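Local coordinates for protein ribonucleoside-diphosphate reductase subunit beta (Clostridium botulinum, PDB 6ZJK) that forms the diiron-binding R2 subunit of a ribonucleotide reductase, probably supplying the radical that the partner subunit uses to reduce ribonucleoside diphosphates, at residues A199-E204 and N308-A313; E263-F268 and I314-L319. One frame throughout, in Å; residues are numbered along the deposited sequence.

Contact 1: residues A199-E204 and N308-A313; sequences ANYILE and NLRLVA. With FE (Fe (III) ion), chain G.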
loop_
_atom_site.group_PDB
_atom_site.type_symbol
_atom_site.label_atom_id
_atom_site.label_comp_id
_atom_site.label_asym_id
_atom_site.label_seq_id
_atom_site.Cartn_x
_atom_site.Cartn_y
_atom_site.Cartn_z
ATOM N N ALA A 199 -19.735 -4.005 2.126
ATOM C CA ALA A 199 -19.672 -2.618 2.566
ATOM C C ALA A 199 -18.722 -1.809 1.711
ATOM O O ALA A 199 -19.045 -0.754 1.264
ATOM C CB ALA A 199 -19.254 -2.562 3.979
ATOM N N ASN A 200 -17.537 -2.340 1.481
ATOM C CA ASN A 200 -16.594 -1.726 0.619
ATOM C C ASN A 200 -17.151 -1.447 -0.726
ATOM O O ASN A 200 -16.953 -0.419 -1.240
ATOM C CB ASN A 200 -15.482 -2.700 0.375
ATOM C CG ASN A 200 -14.232 -2.335 1.049
ATOM O OD1 ASN A 200 -13.549 -1.473 0.617
ATOM N ND2 ASN A 200 -13.928 -3.010 2.113
ATOM N N TYR A 201 -17.796 -2.435 -1.332
ATOM C CA TYR A 201 -18.379 -2.319 -2.657
ATOM C C TYR A 201 -19.394 -1.188 -2.695
ATOM O O TYR A 201 -19.390 -0.397 -3.560
ATOM C CB TYR A 201 -18.957 -3.677 -3.115
ATOM C CG TYR A 201 -19.530 -3.732 -4.493
ATOM C CD1 TYR A 201 -18.807 -3.370 -5.556
ATOM C CD2 TYR A 201 -20.812 -4.171 -4.715
ATOM C CE1 TYR A 201 -19.337 -3.383 -6.795
ATOM C CE2 TYR A 201 -21.339 -4.209 -5.962
ATOM C CZ TYR A 201 -20.589 -3.824 -6.995
ATOM O OH TYR A 201 -21.030 -3.808 -8.221
ATOM N N ILE A 202 -20.226 -1.107 -1.693
ATOM C CA ILE A 202 -21.202 -0.041 -1.600
ATOM C C ILE A 202 -20.530 1.322 -1.502
ATOM O O ILE A 202 -20.824 2.179 -2.249
ATOM C CB ILE A 202 -22.131 -0.259 -0.427
ATOM C CG1 ILE A 202 -23.081 -1.389 -0.734
ATOM C CG2 ILE A 202 -22.896 0.997 -0.129
ATOM C CD1 ILE A 202 -23.707 -1.994 0.464
ATOM N N LEU A 203 -19.555 1.426 -0.626
ATOM C CA LEU A 203 -18.811 2.652 -0.400
ATOM C C LEU A 203 -18.257 3.234 -1.650
ATOM O O LEU A 203 -18.482 4.330 -1.936
ATOM C CB LEU A 203 -17.740 2.443 0.633
ATOM C CG LEU A 203 -16.771 3.584 0.944
ATOM C CD1 LEU A 203 -16.128 3.380 2.272
ATOM C CD2 LEU A 203 -15.751 3.850 -0.097
ATOM N N GLU A 204 -17.610 2.433 -2.439
ATOM C CA GLU A 204 -17.011 2.853 -3.668
ATOM C C GLU A 204 -17.923 3.045 -4.833
ATOM O O GLU A 204 -17.715 3.897 -5.615
ATOM C CB GLU A 204 -15.997 1.807 -4.029
ATOM C CG GLU A 204 -15.051 1.582 -2.873
ATOM C CD GLU A 204 -13.676 1.131 -3.250
ATOM O OE1 GLU A 204 -13.599 0.047 -3.771
ATOM O OE2 GLU A 204 -12.706 1.852 -2.992
ATOM N N ASN A 308 -28.909 -0.164 -9.235
ATOM C CA ASN A 308 -29.324 -1.232 -10.148
ATOM C C ASN A 308 -28.121 -1.786 -10.902
ATOM O O ASN A 308 -27.969 -3.006 -11.036
ATOM C CB ASN A 308 -30.363 -0.727 -11.153
ATOM C CG ASN A 308 -31.668 -0.314 -10.501
ATOM O OD1 ASN A 308 -31.975 -0.682 -9.368
ATOM N ND2 ASN A 308 -32.438 0.468 -11.223
ATOM N N LEU A 309 -27.259 -0.897 -11.413
ATOM C CA LEU A 309 -26.051 -1.348 -12.104
ATOM C C LEU A 309 -25.153 -2.148 -11.162
ATOM O O LEU A 309 -24.645 -3.210 -11.525
ATOM C CB LEU A 309 -25.270 -0.147 -12.653
ATOM C CG LEU A 309 -25.939 0.915 -13.540
ATOM C CD1 LEU A 309 -24.897 1.968 -13.958
ATOM C CD2 LEU A 309 -26.637 0.325 -14.737
ATOM N N ARG A 310 -24.950 -1.644 -9.938
ATOM C CA ARG A 310 -24.033 -2.297 -9.010
ATOM C C ARG A 310 -24.513 -3.691 -8.632
ATOM O O ARG A 310 -23.718 -4.634 -8.599
ATOM C CB ARG A 310 -23.858 -1.448 -7.752
ATOM C CG ARG A 310 -23.465 -0.019 -8.010
ATOM C CD ARG A 310 -22.201 0.103 -8.863
ATOM N NE ARG A 310 -21.767 1.496 -8.968
ATOM C CZ ARG A 310 -21.424 2.095 -10.107
ATOM N NH1 ARG A 310 -21.462 1.428 -11.251
ATOM N NH2 ARG A 310 -21.053 3.372 -10.099
ATOM N N LEU A 311 -25.818 -3.850 -8.383
ATOM C CA LEU A 311 -26.337 -5.146 -7.963
ATOM C C LEU A 311 -26.293 -6.151 -9.108
ATOM O O LEU A 311 -25.895 -7.307 -8.912
ATOM C CB LEU A 311 -27.763 -5.006 -7.413
ATOM C CG LEU A 311 -27.895 -4.392 -6.010
ATOM C CD1 LEU A 311 -29.349 -4.399 -5.541
ATOM C CD2 LEU A 311 -27.038 -5.099 -4.992
ATOM N N VAL A 312 -26.665 -5.720 -10.317
ATOM C CA VAL A 312 -26.620 -6.526 -11.537
ATOM C C VAL A 312 -25.231 -7.121 -11.725
ATOM O O VAL A 312 -25.078 -8.261 -12.188
ATOM C CB VAL A 312 -27.033 -5.665 -12.744
ATOM C CG1 VAL A 312 -26.444 -6.228 -14.029
ATOM C CG2 VAL A 312 -28.550 -5.574 -12.836
ATOM N N ALA A 313 -24.241 -6.260 -11.493
ATOM C CA ALA A 313 -22.839 -6.592 -11.742
ATOM C C ALA A 313 -22.308 -7.676 -10.814
ATOM O O ALA A 313 -21.272 -8.275 -11.120
ATOM C CB ALA A 313 -21.971 -5.346 -11.638
HETATM FE FE FE G . -11.610 3.521 -3.763
HETATM O O HOH W 1 -11.014 5.173 -5.020
#
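The ring of Tyr-201 turns its edge to Arg-310, whose backbone O sits near the ring plane just beyond the phenol oxygen; the side chain also touches Leu-242 and Ile-314. The Arg-310 guanidinium plane is inclined by 56° to the Tyr-201 ring and does not stack on it; it makes a cation-pi contact with Tyr-209 instead. Tyr-201 can span the gap between the two helices because its CG lies anti to the backbone N (chi1 -177°), which carries the hydroxyl across toward the C-terminal end of helix 296-313. There Tyr-201 OH donates to Arg-310 O at 2.8 Å. The bond reaches the carbonyl well off its axis, with a C=O...donor angle of 113°. Gln-246 NE2 is a second hydrogen-bond partner of the same hydroxyl, so the end of this buried ring is gripped from two helices. Around it the packing is aliphatic: Arg-310 CB lies 3.7 Å from Tyr-201 OH, and the methyl CB of Ala-313 lies 3.9 Å from that oxygen. Beyond CB, Arg-310 bends at chi2 and sends NE to the carbonyl of Gly-205, back on helix 190-220, so the two helices are tied in both directions. Three residues on from Tyr-201, Glu-204 OE2 binds an iron(III) ion at 2.1 Å. Water 1 is also a ligand of this iron, and Glu-137, Glu-238 and His-241 complete its protein shell. Carboxylates and histidines gathered from neighbouring helices in this way are the signature of the diiron-carboxylate site in the ferritin-like helical bundle of R2 proteins.

Contact 2: residues E263-F268 and I314-L319; sequences ELEEEF and IGLKPL
Leu-316 pushes its forked end against helix 262-287, one methyl to each of two residues a turn apart, Glu-265 and Phe-268. The tight half is at Glu-265, whose side chain Leu-316 crosses at an angle, with Leu-316 CD2 resting 3.8 Å from Glu-265 CB. Leu-316 CD2 is also 4.1 Å from Glu-265 CD, so the methyl sits against both the root and the carboxylate carbon of this side chain. With CG anti to the carbonyl carbon (chi1 -57°) and the chain extended beyond it, Glu-265 brings its carboxylate beside the Leu-316 CD2 methyl, where OE2 forms a salt bridge with Lys-253 NZ. The other half is looser: Leu-316 CD1 stands 4.2 Å from Phe-268 CB and meets the base of that side chain, not its ring. Both Glu-265 and Leu-316 remain partly exposed, whereas Phe-268 is buried. Gly-315, at positive phi, is the C' residue of a Schellman motif that ends helix 296-313, and this reversal delivers Leu-316 to the contact. Farther along the loop, Arg-269 NE is hydrogen-bonded to the O of Lys-317, while Arg-269 NH1 forms a salt bridge with Glu-266. The loop 314-319 thus runs beside the first turns of helix 262-287, whose Phe-268 packs inward on Leu-194 and Met-198 of helix 190-220, while Pro-318 and Leu-319 fold back onto helix 296-313.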
loop_
_atom_site.group_PDB
_atom_site.type_symbol
_atom_site.label_atom_id
_atom_site.label_comp_id
_atom_site.label_asym_id
_atom_site.label_seq_id
_atom_site.Cartn_x
_atom_site.Cartn_y
_atom_site.Cartn_z
ATOM N N GLU A 263 -30.314 -16.610 1.664
ATOM C CA GLU A 263 -30.569 -15.643 2.722
ATOM C C GLU A 263 -29.437 -14.627 2.807
ATOM O O GLU A 263 -29.682 -13.420 2.856
ATOM C CB GLU A 263 -30.739 -16.364 4.068
ATOM C CG GLU A 263 -31.696 -15.690 5.072
ATOM C CD GLU A 263 -30.987 -14.957 6.229
ATOM O OE1 GLU A 263 -31.428 -13.853 6.618
ATOM O OE2 GLU A 263 -29.985 -15.489 6.756
ATOM N N LEU A 264 -28.175 -15.066 2.728
ATOM C CA LEU A 264 -27.094 -14.082 2.817
ATOM C C LEU A 264 -27.083 -13.157 1.602
ATOM O O LEU A 264 -26.790 -11.961 1.728
ATOM C CB LEU A 264 -25.737 -14.769 3.001
ATOM C CG LEU A 264 -24.609 -13.735 3.129
ATOM C CD1 LEU A 264 -24.553 -13.263 4.572
ATOM C CD2 LEU A 264 -23.265 -14.293 2.728
ATOM N N GLU A 265 -27.418 -13.650 0.409
ATOM C CA GLU A 265 -27.516 -12.746 -0.730
ATOM C C GLU A 265 -28.617 -11.710 -0.523
ATOM O O GLU A 265 -28.466 -10.559 -0.945
ATOM C CB GLU A 265 -27.754 -13.539 -2.017
ATOM C CG GLU A 265 -26.668 -14.583 -2.303
ATOM C CD GLU A 265 -26.679 -15.080 -3.741
ATOM O OE1 GLU A 265 -27.775 -15.417 -4.267
ATOM O OE2 GLU A 265 -25.580 -15.144 -4.342
ATOM N N GLU A 266 -29.708 -12.078 0.160
ATOM C CA GLU A 266 -30.727 -11.070 0.452
ATOM C C GLU A 266 -30.212 -10.056 1.466
ATOM O O GLU A 266 -30.500 -8.860 1.354
ATOM C CB GLU A 266 -32.011 -11.736 0.960
ATOM C CG GLU A 266 -33.223 -10.796 1.036
ATOM C CD GLU A 266 -33.522 -10.120 -0.300
ATOM O OE1 GLU A 266 -33.411 -10.783 -1.356
ATOM O OE2 GLU A 266 -33.879 -8.922 -0.302
ATOM N N GLU A 267 -29.387 -10.495 2.420
ATOM C CA GLU A 267 -28.813 -9.509 3.333
ATOM C C GLU A 267 -27.890 -8.535 2.598
ATOM O O GLU A 267 -27.893 -7.330 2.877
ATOM C CB GLU A 267 -28.063 -10.242 4.446
ATOM C CG GLU A 267 -28.828 -11.356 5.103
ATOM C CD GLU A 267 -28.070 -11.940 6.283
ATOM O OE1 GLU A 267 -27.294 -11.190 6.928
ATOM O OE2 GLU A 267 -28.228 -13.153 6.546
ATOM N N PHE A 268 -27.202 -8.949 1.535
ATOM C CA PHE A 268 -26.450 -8.008 0.711
ATOM C C PHE A 268 -27.372 -7.012 0.010
ATOM O O PHE A 268 -27.038 -5.827 -0.108
ATOM C CB PHE A 268 -25.613 -8.772 -0.321
ATOM C CG PHE A 268 -24.420 -9.496 0.263
ATOM C CD1 PHE A 268 -24.062 -9.328 1.595
ATOM C CD2 PHE A 268 -23.619 -10.292 -0.545
ATOM C CE1 PHE A 268 -22.950 -9.971 2.124
ATOM C CE2 PHE A 268 -22.496 -10.948 -0.025
ATOM C CZ PHE A 268 -22.165 -10.787 1.310
ATOM N N ILE A 314 -22.968 -7.935 -9.690
ATOM C CA ILE A 314 -22.604 -9.066 -8.850
ATOM C C ILE A 314 -23.704 -10.131 -8.845
ATOM O O ILE A 314 -23.777 -10.952 -7.926
ATOM C CB ILE A 314 -22.228 -8.613 -7.431
ATOM C CG1 ILE A 314 -23.317 -7.737 -6.810
ATOM C CG2 ILE A 314 -20.948 -7.779 -7.483
ATOM C CD1 ILE A 314 -23.103 -7.492 -5.346
ATOM N N GLY A 315 -24.561 -10.133 -9.866
ATOM C CA GLY A 315 -25.533 -11.194 -10.049
ATOM C C GLY A 315 -26.764 -11.132 -9.175
ATOM O O GLY A 315 -27.448 -12.143 -9.017
ATOM N N LEU A 316 -27.124 -9.968 -8.666
ATOM C CA LEU A 316 -28.272 -9.859 -7.777
ATOM C C LEU A 316 -29.371 -9.032 -8.436
ATOM O O LEU A 316 -29.104 -8.188 -9.297
ATOM C CB LEU A 316 -27.844 -9.240 -6.442
ATOM C CG LEU A 316 -26.888 -10.104 -5.614
ATOM C CD1 LEU A 316 -26.396 -9.325 -4.420
ATOM C CD2 LEU A 316 -27.619 -11.349 -5.154
ATOM N N LYS A 317 -30.614 -9.295 -8.031
ATOM C CA LYS A 317 -31.712 -8.573 -8.670
ATOM C C LYS A 317 -31.751 -7.125 -8.190
ATOM O O LYS A 317 -31.624 -6.864 -6.987
ATOM C CB LYS A 317 -33.063 -9.223 -8.363
ATOM C CG LYS A 317 -33.144 -10.728 -8.493
ATOM C CD LYS A 317 -33.730 -11.104 -9.850
ATOM C CE LYS A 317 -34.523 -12.419 -9.772
ATOM N NZ LYS A 317 -34.070 -13.335 -8.702
ATOM N N PRO A 318 -32.054 -6.212 -9.114
ATOM C CA PRO A 318 -32.130 -4.788 -8.761
ATOM C C PRO A 318 -33.243 -4.517 -7.754
ATOM O O PRO A 318 -34.206 -5.275 -7.635
ATOM C CB PRO A 318 -32.432 -4.099 -10.102
ATOM C CG PRO A 318 -32.116 -5.086 -11.145
ATOM C CD PRO A 318 -32.318 -6.448 -10.543
ATOM N N LEU A 319 -33.074 -3.426 -6.998
ATOM C CA LEU A 319 -34.085 -2.956 -6.053
ATOM C C LEU A 319 -35.097 -2.009 -6.691
ATOM O O LEU A 319 -36.252 -1.967 -6.256
ATOM C CB LEU A 319 -33.419 -2.244 -4.869
ATOM C CG LEU A 319 -32.621 -3.117 -3.899
ATOM C CD1 LEU A 319 -31.706 -2.255 -3.048
ATOM C CD2 LEU A 319 -33.572 -3.924 -3.020
#

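From the N terminus the chain passes 199-204 on helix 190-220, then 263-268 on helix 262-287, and reaches 308-313 and 314-319 one directly after the other. Contact 1 closes a loop of 103 residues, mostly helical, and contact 2 one of 45; because their segments alternate, the two loops cross. Their centres lie about 10 Å apart, and the seam between them is close: Leu-316 N lies 2.9 Å from Leu-311 O, probably a hydrogen bond, and Pro-318 lies against Asn-308. Together they tie the end of helix 296-313 and its outgoing loop to helices 190-220 and 262-287, with contact 1 nearer the middle of the chain and contact 2 farther out.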